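Local coordinates for protein geranylgeranyl pyrophosphate synthase (Corynebacterium glutamicum, PDB 3LK5) that probably joins isoprenoid diphosphates into longer prenyl chains as a magnesium-dependent prenyltransferase of the FPP/GGPP synthase family, at residues L29-I40 and M154-M162; L285-Q296 and I324-V333. All blocks are in the same frame, centred on the assembly; numbering follows the deposited sequence.

Contact 1: residues L29-I40 and M154-M162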
loop_
_atom_site.group_PDB
_atom_site.type_symbol
_atom_site.label_atom_id
_atom_site.label_comp_id
_atom_site.label_asym_id
_atom_site.label_seq_id
_atom_site.Cartn_x
_atom_site.Cartn_y
_atom_site.Cartn_z
ATOM N N LEU A 29 -13.950 -9.320 9.316
ATOM C CA LEU A 29 -13.738 -8.052 8.639
ATOM C C LEU A 29 -14.645 -6.992 9.233
ATOM O O LEU A 29 -14.221 -5.834 9.387
ATOM C CB LEU A 29 -13.991 -8.149 7.123
ATOM C CG LEU A 29 -12.984 -9.057 6.373
ATOM C CD1 LEU A 29 -13.550 -9.311 4.987
ATOM C CD2 LEU A 29 -11.556 -8.351 6.347
ATOM N N THR A 30 -15.894 -7.369 9.550
ATOM C CA THR A 30 -16.816 -6.434 10.224
ATOM C C THR A 30 -16.259 -5.930 11.528
ATOM O O THR A 30 -16.283 -4.707 11.800
ATOM C CB THR A 30 -18.237 -7.074 10.451
ATOM O OG1 THR A 30 -18.761 -7.468 9.185
ATOM C CG2 THR A 30 -19.172 -6.046 11.087
ATOM N N GLN A 31 -15.760 -6.843 12.355
ATOM C CA GLN A 31 -15.207 -6.449 13.635
ATOM C C GLN A 31 -14.026 -5.478 13.487
ATOM O O GLN A 31 -13.900 -4.490 14.240
ATOM C CB GLN A 31 -14.787 -7.676 14.444
ATOM C CG GLN A 31 -15.993 -8.567 14.676
ATOM C CD GLN A 31 -15.879 -9.441 15.900
ATOM O OE1 GLN A 31 -16.720 -10.326 16.103
ATOM N NE2 GLN A 31 -14.845 -9.224 16.724
ATOM N N PHE A 32 -13.190 -5.755 12.495
ATOM C CA PHE A 32 -12.003 -4.915 12.294
ATOM C C PHE A 32 -12.420 -3.505 11.856
ATOM O O PHE A 32 -11.914 -2.493 12.382
ATOM C CB PHE A 32 -11.073 -5.575 11.246
ATOM C CG PHE A 32 -9.833 -4.744 10.953
ATOM C CD1 PHE A 32 -9.853 -3.758 9.971
ATOM C CD2 PHE A 32 -8.668 -4.947 11.690
ATOM C CE1 PHE A 32 -8.699 -2.948 9.719
ATOM C CE2 PHE A 32 -7.490 -4.164 11.451
ATOM C CZ PHE A 32 -7.505 -3.172 10.459
ATOM N N LEU A 33 -13.304 -3.439 10.859
ATOM C CA LEU A 33 -13.803 -2.172 10.329
ATOM C C LEU A 33 -14.529 -1.336 11.381
ATOM O O LEU A 33 -14.304 -0.105 11.486
ATOM C CB LEU A 33 -14.660 -2.385 9.084
ATOM C CG LEU A 33 -13.787 -2.836 7.888
ATOM C CD1 LEU A 33 -14.676 -3.484 6.772
ATOM C CD2 LEU A 33 -13.015 -1.652 7.310
ATOM N N ASP A 34 -15.366 -1.990 12.176
ATOM C CA ASP A 34 -16.007 -1.309 13.308
ATOM C C ASP A 34 -14.981 -0.648 14.216
ATOM O O ASP A 34 -15.192 0.479 14.679
ATOM C CB ASP A 34 -16.819 -2.275 14.172
ATOM C CG ASP A 34 -18.107 -2.752 13.499
ATOM O OD1 ASP A 34 -18.542 -2.202 12.457
ATOM O OD2 ASP A 34 -18.708 -3.699 14.063
ATOM N N ALA A 35 -13.887 -1.346 14.485
ATOM C CA ALA A 35 -12.906 -0.862 15.425
ATOM C C ALA A 35 -12.136 0.380 14.945
ATOM O O ALA A 35 -11.538 1.083 15.783
ATOM C CB ALA A 35 -11.936 -1.962 15.816
ATOM N N GLN A 36 -12.130 0.634 13.638
ATOM C CA GLN A 36 -11.430 1.804 13.068
ATOM C C GLN A 36 -12.288 3.067 13.065
ATOM O O GLN A 36 -11.778 4.142 12.783
ATOM C CB GLN A 36 -11.009 1.546 11.607
ATOM C CG GLN A 36 -10.346 0.142 11.281
ATOM C CD GLN A 36 -9.212 -0.260 12.225
ATOM O OE1 GLN A 36 -8.236 0.476 12.366
ATOM N NE2 GLN A 36 -9.365 -1.431 12.924
ATOM N N GLU A 37 -13.585 2.938 13.346
ATOM C CA GLU A 37 -14.484 4.076 13.182
ATOM C C GLU A 37 -14.124 5.322 13.986
ATOM O O GLU A 37 -14.130 6.407 13.431
ATOM C CB GLU A 37 -15.917 3.656 13.442
ATOM C CG GLU A 37 -16.437 2.738 12.354
ATOM C CD GLU A 37 -17.838 2.244 12.674
ATOM O OE1 GLU A 37 -18.391 2.625 13.729
ATOM O OE2 GLU A 37 -18.375 1.501 11.871
ATOM N N LEU A 38 -13.823 5.169 15.269
ATOM C CA LEU A 38 -13.474 6.317 16.107
ATOM C C LEU A 38 -12.250 7.072 15.610
ATOM O O LEU A 38 -12.253 8.303 15.553
ATOM C CB LEU A 38 -13.290 5.894 17.573
ATOM C CG LEU A 38 -14.596 5.736 18.377
ATOM C CD1 LEU A 38 -14.330 5.032 19.692
ATOM C CD2 LEU A 38 -15.276 7.102 18.654
ATOM N N THR A 39 -11.189 6.335 15.283
ATOM C CA THR A 39 -9.950 6.954 14.786
ATOM C C THR A 39 -10.194 7.716 13.504
ATOM O O THR A 39 -9.693 8.820 13.324
ATOM C CB THR A 39 -8.878 5.881 14.485
ATOM O OG1 THR A 39 -8.593 5.190 15.708
ATOM C CG2 THR A 39 -7.593 6.569 13.928
ATOM N N ILE A 40 -10.962 7.121 12.604
ATOM C CA ILE A 40 -11.259 7.759 11.332
ATOM C C ILE A 40 -12.109 9.040 11.565
ATOM O O ILE A 40 -11.862 10.091 10.942
ATOM C CB ILE A 40 -11.959 6.758 10.370
ATOM C CG1 ILE A 40 -10.979 5.613 9.920
ATOM C CG2 ILE A 40 -12.535 7.447 9.122
ATOM C CD1 ILE A 40 -9.732 6.155 9.159
HETATM N N MSE A 154 -5.271 2.587 2.059
HETATM C CA MSE A 154 -5.817 2.295 3.387
HETATM C C MSE A 154 -6.047 0.786 3.576
HETATM O O MSE A 154 -5.716 0.240 4.632
HETATM C CB MSE A 154 -7.106 3.076 3.654
HETATM C CG MSE A 154 -7.554 3.007 5.111
HETATM SE SE MSE A 154 -6.444 4.108 6.291
HETATM C CE MSE A 154 -7.308 5.830 5.888
ATOM N N ALA A 155 -6.605 0.141 2.557
ATOM C CA ALA A 155 -6.848 -1.308 2.615
ATOM C C ALA A 155 -5.523 -2.034 2.801
ATOM O O ALA A 155 -5.442 -2.983 3.571
ATOM C CB ALA A 155 -7.541 -1.781 1.369
ATOM N N LEU A 156 -4.485 -1.587 2.110
ATOM C CA LEU A 156 -3.206 -2.293 2.219
ATOM C C LEU A 156 -2.561 -2.148 3.593
ATOM O O LEU A 156 -2.039 -3.142 4.145
ATOM C CB LEU A 156 -2.255 -1.880 1.061
ATOM C CG LEU A 156 -0.896 -2.579 0.980
ATOM C CD1 LEU A 156 -1.049 -4.130 0.859
ATOM C CD2 LEU A 156 -0.168 -2.028 -0.281
ATOM N N VAL A 157 -2.598 -0.943 4.170
ATOM C CA VAL A 157 -2.090 -0.760 5.533
ATOM C C VAL A 157 -2.944 -1.522 6.558
ATOM O O VAL A 157 -2.411 -2.095 7.504
ATOM C CB VAL A 157 -1.811 0.754 5.966
ATOM C CG1 VAL A 157 -0.824 1.418 4.989
ATOM C CG2 VAL A 157 -3.017 1.538 6.121
ATOM N N TRP A 158 -4.234 -1.604 6.312
ATOM C CA TRP A 158 -5.087 -2.351 7.253
ATOM C C TRP A 158 -4.914 -3.878 7.131
ATOM O O TRP A 158 -5.132 -4.587 8.109
ATOM C CB TRP A 158 -6.558 -1.954 7.052
ATOM C CG TRP A 158 -6.821 -0.600 7.693
ATOM C CD1 TRP A 158 -5.958 0.134 8.484
ATOM C CD2 TRP A 158 -8.044 0.134 7.637
ATOM N NE1 TRP A 158 -6.580 1.335 8.877
ATOM C CE2 TRP A 158 -7.864 1.324 8.381
ATOM C CE3 TRP A 158 -9.280 -0.094 6.990
ATOM C CZ2 TRP A 158 -8.877 2.280 8.511
ATOM C CZ3 TRP A 158 -10.287 0.866 7.106
ATOM C CH2 TRP A 158 -10.079 2.031 7.868
ATOM N N ALA A 159 -4.585 -4.367 5.934
ATOM C CA ALA A 159 -4.214 -5.806 5.808
ATOM C C ALA A 159 -3.075 -6.104 6.769
ATOM O O ALA A 159 -3.093 -7.106 7.522
ATOM C CB ALA A 159 -3.810 -6.176 4.364
ATOM N N GLU A 160 -2.050 -5.237 6.746
ATOM C CA GLU A 160 -0.880 -5.457 7.592
ATOM C C GLU A 160 -1.292 -5.359 9.051
ATOM O O GLU A 160 -0.854 -6.163 9.847
ATOM C CB GLU A 160 0.248 -4.411 7.323
ATOM C CG GLU A 160 0.483 -4.214 5.829
ATOM C CD GLU A 160 1.430 -5.243 5.151
ATOM O OE1 GLU A 160 1.893 -6.199 5.915
ATOM O OE2 GLU A 160 1.724 -5.032 3.867
ATOM N N ASP A 161 -2.049 -4.311 9.414
ATOM C CA ASP A 161 -2.473 -4.142 10.835
ATOM C C ASP A 161 -3.282 -5.356 11.284
ATOM O O ASP A 161 -3.162 -5.790 12.424
ATOM C CB ASP A 161 -3.381 -2.920 10.975
ATOM C CG ASP A 161 -2.612 -1.590 10.824
ATOM O OD1 ASP A 161 -1.368 -1.548 10.962
ATOM O OD2 ASP A 161 -3.267 -0.587 10.532
HETATM N N MSE A 162 -4.183 -5.816 10.436
HETATM C CA MSE A 162 -5.088 -6.907 10.846
HETATM C C MSE A 162 -4.286 -8.151 11.160
HETATM O O MSE A 162 -4.598 -8.860 12.135
HETATM C CB MSE A 162 -6.135 -7.201 9.755
HETATM C CG MSE A 162 -7.228 -8.182 10.259
HETATM SE SE MSE A 162 -8.712 -8.147 9.002
HETATM C CE MSE A 162 -9.970 -9.412 9.965
HETATM O O HOH W 1 -5.420 -0.563 12.249
#
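Trp158 is the knob of this helix crossing in the all-alpha fold of trans-prenyltransferases, its indole set among Phe32, Leu33, Gln36 and Ile40 of the other helix. Aromatic contacts dominate. Phe32 turns its edge to the indole face in an offset edge-to-face pair, planes 69° apart, with CE1 of Phe32 3.6 Å from CB of Trp158. CG of Phe32 lies anti to the backbone N (chi1 178°), which carries the ring across to the 154-162 helix. On the same indole face, CG of Gln36 makes a CH-pi contact 3.9 Å from the centroid of the six-membered ring of Trp158; CG of Met154 covers the opposite face.

Aliphatic groups fill the margins: CD2 of Leu33 meets CZ3 of Trp158 at 3.7 Å, and CD1 of Ile40 reaches tip to tip toward CE of Met154.

Gln36 adds a polar element among the rings. Its bent chain returns NE2 to the carbonyl O of Phe32 (2.8 Å), placing NE2 over the centre of one Phe32 face; the selenium of selenomethionine Met162 lies obliquely on the other side, a Met-aromatic contact at 4.5 Å from SE to the ring centroid. A water bridges OE1 of Gln36 and OD2 of Asp161. Rings, aliphatic groups and selenium thus join the helices at the dimer interface, while Trp158 NE1 bonds Thr185, and Asp161 pairs with Arg184 and Arg177, of the second subunit.

Contact 2: residues L285-Q296 and I324-V333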
loop_
_atom_site.group_PDB
_atom_site.type_symbol
_atom_site.label_atom_id
_atom_site.label_comp_id
_atom_site.label_asym_id
_atom_site.label_seq_id
_atom_site.Cartn_x
_atom_site.Cartn_y
_atom_site.Cartn_z
ATOM N N LEU A 285 -4.358 -17.933 -23.600
ATOM C CA LEU A 285 -5.330 -18.187 -24.691
ATOM C C LEU A 285 -5.032 -17.289 -25.914
ATOM O O LEU A 285 -4.901 -17.779 -27.067
ATOM C CB LEU A 285 -6.767 -17.919 -24.214
ATOM C CG LEU A 285 -7.924 -18.030 -25.230
ATOM C CD1 LEU A 285 -8.042 -19.445 -25.799
ATOM C CD2 LEU A 285 -9.268 -17.538 -24.711
ATOM N N LEU A 286 -4.949 -15.978 -25.675
ATOM C CA LEU A 286 -4.678 -15.037 -26.768
ATOM C C LEU A 286 -3.318 -15.262 -27.430
ATOM O O LEU A 286 -3.220 -15.217 -28.666
ATOM C CB LEU A 286 -4.855 -13.570 -26.313
ATOM C CG LEU A 286 -4.591 -12.492 -27.376
ATOM C CD1 LEU A 286 -5.533 -12.612 -28.625
ATOM C CD2 LEU A 286 -4.638 -11.075 -26.747
ATOM N N ALA A 287 -2.276 -15.522 -26.643
ATOM C CA ALA A 287 -0.947 -15.739 -27.214
ATOM C C ALA A 287 -0.915 -16.977 -28.117
ATOM O O ALA A 287 -0.375 -16.935 -29.239
ATOM C CB ALA A 287 0.114 -15.836 -26.115
ATOM N N LEU A 288 -1.493 -18.070 -27.629
ATOM C CA LEU A 288 -1.619 -19.287 -28.400
ATOM C C LEU A 288 -2.536 -19.096 -29.626
ATOM O O LEU A 288 -2.231 -19.644 -30.701
ATOM C CB LEU A 288 -2.104 -20.448 -27.528
ATOM C CG LEU A 288 -1.180 -20.986 -26.407
ATOM C CD1 LEU A 288 -1.978 -21.938 -25.486
ATOM C CD2 LEU A 288 0.045 -21.701 -26.984
ATOM N N ALA A 289 -3.617 -18.311 -29.501
ATOM C CA ALA A 289 -4.487 -18.059 -30.666
ATOM C C ALA A 289 -3.734 -17.340 -31.790
ATOM O O ALA A 289 -3.961 -17.630 -32.974
ATOM C CB ALA A 289 -5.735 -17.273 -30.273
ATOM N N LEU A 290 -2.852 -16.411 -31.418
ATOM C CA LEU A 290 -2.100 -15.642 -32.413
ATOM C C LEU A 290 -1.002 -16.487 -33.015
ATOM O O LEU A 290 -0.827 -16.495 -34.233
ATOM C CB LEU A 290 -1.562 -14.332 -31.841
ATOM C CG LEU A 290 -2.640 -13.289 -31.540
ATOM C CD1 LEU A 290 -2.079 -12.145 -30.641
ATOM C CD2 LEU A 290 -3.239 -12.744 -32.838
ATOM N N GLN A 291 -0.301 -17.241 -32.174
ATOM C CA GLN A 291 0.694 -18.223 -32.644
ATOM C C GLN A 291 0.103 -19.119 -33.752
ATOM O O GLN A 291 0.684 -19.320 -34.834
ATOM C CB GLN A 291 1.077 -19.089 -31.450
ATOM C CG GLN A 291 2.379 -19.826 -31.500
ATOM C CD GLN A 291 2.903 -20.110 -30.087
ATOM O OE1 GLN A 291 3.423 -19.208 -29.412
ATOM N NE2 GLN A 291 2.787 -21.366 -29.652
ATOM N N ARG A 292 -1.071 -19.665 -33.472
ATOM C CA ARG A 292 -1.727 -20.560 -34.411
ATOM C C ARG A 292 -2.307 -19.856 -35.627
ATOM O O ARG A 292 -2.161 -20.344 -36.754
ATOM C CB ARG A 292 -2.839 -21.304 -33.676
ATOM C CG ARG A 292 -2.371 -22.217 -32.610
ATOM C CD ARG A 292 -3.576 -22.683 -31.806
ATOM N NE ARG A 292 -3.212 -23.886 -31.098
ATOM C CZ ARG A 292 -3.366 -25.102 -31.599
ATOM N NH1 ARG A 292 -3.932 -25.276 -32.783
ATOM N NH2 ARG A 292 -2.990 -26.146 -30.890
ATOM N N ALA A 293 -2.964 -18.715 -35.427
ATOM C CA ALA A 293 -3.647 -18.019 -36.527
ATOM C C ALA A 293 -2.654 -17.531 -37.572
ATOM O O ALA A 293 -2.969 -17.518 -38.789
ATOM C CB ALA A 293 -4.452 -16.847 -36.016
ATOM N N ASP A 294 -1.477 -17.107 -37.095
ATOM C CA ASP A 294 -0.376 -16.718 -37.996
ATOM C C ASP A 294 -0.045 -17.834 -38.980
ATOM O O ASP A 294 0.349 -17.548 -40.107
ATOM C CB ASP A 294 0.876 -16.310 -37.205
ATOM C CG ASP A 294 0.836 -14.869 -36.752
ATOM O OD1 ASP A 294 -0.022 -14.091 -37.246
ATOM O OD2 ASP A 294 1.662 -14.492 -35.879
ATOM N N LYS A 295 -0.218 -19.091 -38.554
ATOM C CA LYS A 295 -0.000 -20.280 -39.409
ATOM C C LYS A 295 -1.245 -20.713 -40.229
ATOM O O LYS A 295 -1.126 -21.388 -41.251
ATOM C CB LYS A 295 0.474 -21.474 -38.561
ATOM C CG LYS A 295 1.802 -21.250 -37.813
ATOM C CD LYS A 295 2.940 -21.887 -38.589
ATOM C CE LYS A 295 4.314 -21.362 -38.163
ATOM N NZ LYS A 295 5.249 -21.403 -39.365
ATOM N N GLN A 296 -2.428 -20.314 -39.790
ATOM C CA GLN A 296 -3.684 -20.770 -40.410
ATOM C C GLN A 296 -4.427 -19.753 -41.287
ATOM O O GLN A 296 -5.021 -20.112 -42.295
ATOM C CB GLN A 296 -4.641 -21.205 -39.325
ATOM C CG GLN A 296 -4.186 -22.354 -38.471
ATOM C CD GLN A 296 -4.983 -22.409 -37.182
ATOM O OE1 GLN A 296 -5.367 -21.372 -36.624
ATOM N NE2 GLN A 296 -5.207 -23.604 -36.691
ATOM N N ILE A 324 -10.698 -16.637 -32.597
ATOM C CA ILE A 324 -9.910 -17.316 -31.580
ATOM C C ILE A 324 -10.269 -18.803 -31.467
ATOM O O ILE A 324 -9.385 -19.659 -31.504
ATOM C CB ILE A 324 -10.026 -16.591 -30.190
ATOM C CG1 ILE A 324 -9.298 -15.250 -30.256
ATOM C CG2 ILE A 324 -9.438 -17.460 -29.037
ATOM C CD1 ILE A 324 -9.604 -14.312 -29.052
ATOM N N ARG A 325 -11.559 -19.112 -31.351
ATOM C CA ARG A 325 -11.999 -20.503 -31.290
ATOM C C ARG A 325 -11.513 -21.335 -32.493
ATOM O O ARG A 325 -11.070 -22.490 -32.318
ATOM C CB ARG A 325 -13.531 -20.607 -31.234
ATOM C CG ARG A 325 -14.000 -22.027 -30.819
ATOM C CD ARG A 325 -15.481 -22.298 -31.194
ATOM N NE ARG A 325 -16.379 -21.205 -30.780
ATOM C CZ ARG A 325 -16.828 -21.023 -29.535
ATOM N NH1 ARG A 325 -16.492 -21.876 -28.554
ATOM N NH2 ARG A 325 -17.620 -19.992 -29.272
ATOM N N ALA A 326 -11.597 -20.755 -33.694
ATOM C CA ALA A 326 -11.245 -21.513 -34.917
ATOM C C ALA A 326 -9.767 -21.907 -34.951
ATOM O O ALA A 326 -9.392 -22.809 -35.702
ATOM C CB ALA A 326 -11.635 -20.726 -36.195
ATOM N N THR A 327 -8.930 -21.249 -34.137
ATOM C CA THR A 327 -7.494 -21.550 -34.105
ATOM C C THR A 327 -7.179 -22.891 -33.419
ATOM O O THR A 327 -6.108 -23.468 -33.630
ATOM C CB THR A 327 -6.661 -20.464 -33.392
ATOM O OG1 THR A 327 -7.017 -20.451 -32.010
ATOM C CG2 THR A 327 -6.852 -19.043 -33.998
ATOM N N GLY A 328 -8.103 -23.399 -32.601
ATOM C CA GLY A 328 -7.788 -24.562 -31.768
ATOM C C GLY A 328 -7.147 -24.232 -30.410
ATOM O O GLY A 328 -6.870 -25.148 -29.609
ATOM N N ALA A 329 -6.903 -22.951 -30.137
ATOM C CA ALA A 329 -6.218 -22.567 -28.909
ATOM C C ALA A 329 -7.043 -22.918 -27.665
ATOM O O ALA A 329 -6.464 -23.268 -26.646
ATOM C CB ALA A 329 -5.855 -21.069 -28.905
ATOM N N GLU A 330 -8.373 -22.827 -27.746
ATOM C CA GLU A 330 -9.218 -23.146 -26.576
ATOM C C GLU A 330 -8.980 -24.587 -26.075
ATOM O O GLU A 330 -8.769 -24.833 -24.867
ATOM C CB GLU A 330 -10.696 -22.855 -26.878
ATOM C CG GLU A 330 -11.651 -23.226 -25.715
ATOM C CD GLU A 330 -13.086 -22.983 -26.066
ATOM O OE1 GLU A 330 -13.427 -22.939 -27.296
ATOM O OE2 GLU A 330 -13.899 -22.852 -25.131
ATOM N N GLU A 331 -8.974 -25.556 -26.990
ATOM C CA GLU A 331 -8.632 -26.917 -26.604
ATOM C C GLU A 331 -7.237 -27.081 -26.039
ATOM O O GLU A 331 -7.036 -27.881 -25.135
ATOM C CB GLU A 331 -8.927 -27.959 -27.738
ATOM C CG GLU A 331 -9.193 -27.408 -29.122
ATOM C CD GLU A 331 -10.537 -26.717 -29.281
ATOM O OE1 GLU A 331 -11.583 -27.324 -28.942
ATOM O OE2 GLU A 331 -10.544 -25.564 -29.768
ATOM N N GLU A 332 -6.247 -26.357 -26.562
ATOM C CA GLU A 332 -4.914 -26.421 -25.988
ATOM C C GLU A 332 -4.907 -25.891 -24.527
ATOM O O GLU A 332 -4.275 -26.460 -23.644
ATOM C CB GLU A 332 -3.927 -25.610 -26.859
ATOM C CG GLU A 332 -2.479 -25.772 -26.444
ATOM C CD GLU A 332 -1.463 -25.178 -27.469
ATOM O OE1 GLU A 332 -1.872 -24.644 -28.544
ATOM O OE2 GLU A 332 -0.244 -25.256 -27.175
ATOM N N VAL A 333 -5.634 -24.819 -24.282
ATOM C CA VAL A 333 -5.752 -24.336 -22.886
ATOM C C VAL A 333 -6.481 -25.338 -21.976
ATOM O O VAL A 333 -6.031 -25.600 -20.841
ATOM C CB VAL A 333 -6.389 -22.914 -22.854
ATOM C CG1 VAL A 333 -6.686 -22.466 -21.360
ATOM C CG2 VAL A 333 -5.415 -21.896 -23.604
#
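The carbonyl O of Thr327 takes two side-chain donors from helix 285-296. NH1 of Arg292 meets it at 3.0 Å in the carbonyl plane, though the oxygen lies 31° out of the guanidinium plane; NE2 of Gln296 comes from above the carbonyl plane, 3.2 Å from the same O of Thr327. Arg292, extended from CG to NE, also grips Glu332 side-on: NE and NH2 both donate to OE1 of Glu332, each at 3.0 Å. That oxygen lies in the guanidinium plane, whereas the carboxylate is turned 78° against it. All three nitrogens of Arg292 are thus engaged, which should fix the group's rotation; one face lies over the Gly328 carbonyl.

The turn so gripped is a corner between two helices of the all-alpha prenyltransferase fold. At Gly328, with positive phi (87°), helical backbone angles break off, and it is the N-cap of helix 329-347. Thr327 braces the corner as an ST turn, OG1 accepting from N of Ala329 (3.1 Å).

Alongside these polar groups, alanines let the backbones close in. Ala329 is a knob among Leu285, Leu288, Ala289 and Arg292, its CB 3.6 Å from N of Ala289. In the reverse direction Leu285 fits among Ile324, Ala329, Glu330 and Val333, and CD1 of Leu288 touches CG2 of Val333 at 3.9 Å. Helix 236-263 adds Leu259 against both Leu285 and Val333.

Overall arrangement
Contacts 1 and 2 lie on opposite sides of the chain's centre, their own centres about 45 Å apart, and share no helix in this all-helical fold. Both are largely buried, but differently. Contact 1 joins helix 21-43 to helix 144-164 through bulky rings, and the second subunit covers part of it. Contact 2 packs helix 284-296 against the turn between helices 314-326 and 329-347, untouched by the second subunit, with alanines and branched aliphatic side chains inside and a charged, more exposed margin. Direct hydrogen bonds and a salt bridge span contact 2; in contact 1 a water links the segments. Contact 1 lies away from the magnesium site, whereas in contact 2 the side chain of Leu286 is about 10 Å from that of Asp194, a magnesium ligand whose metal is absent from this chain.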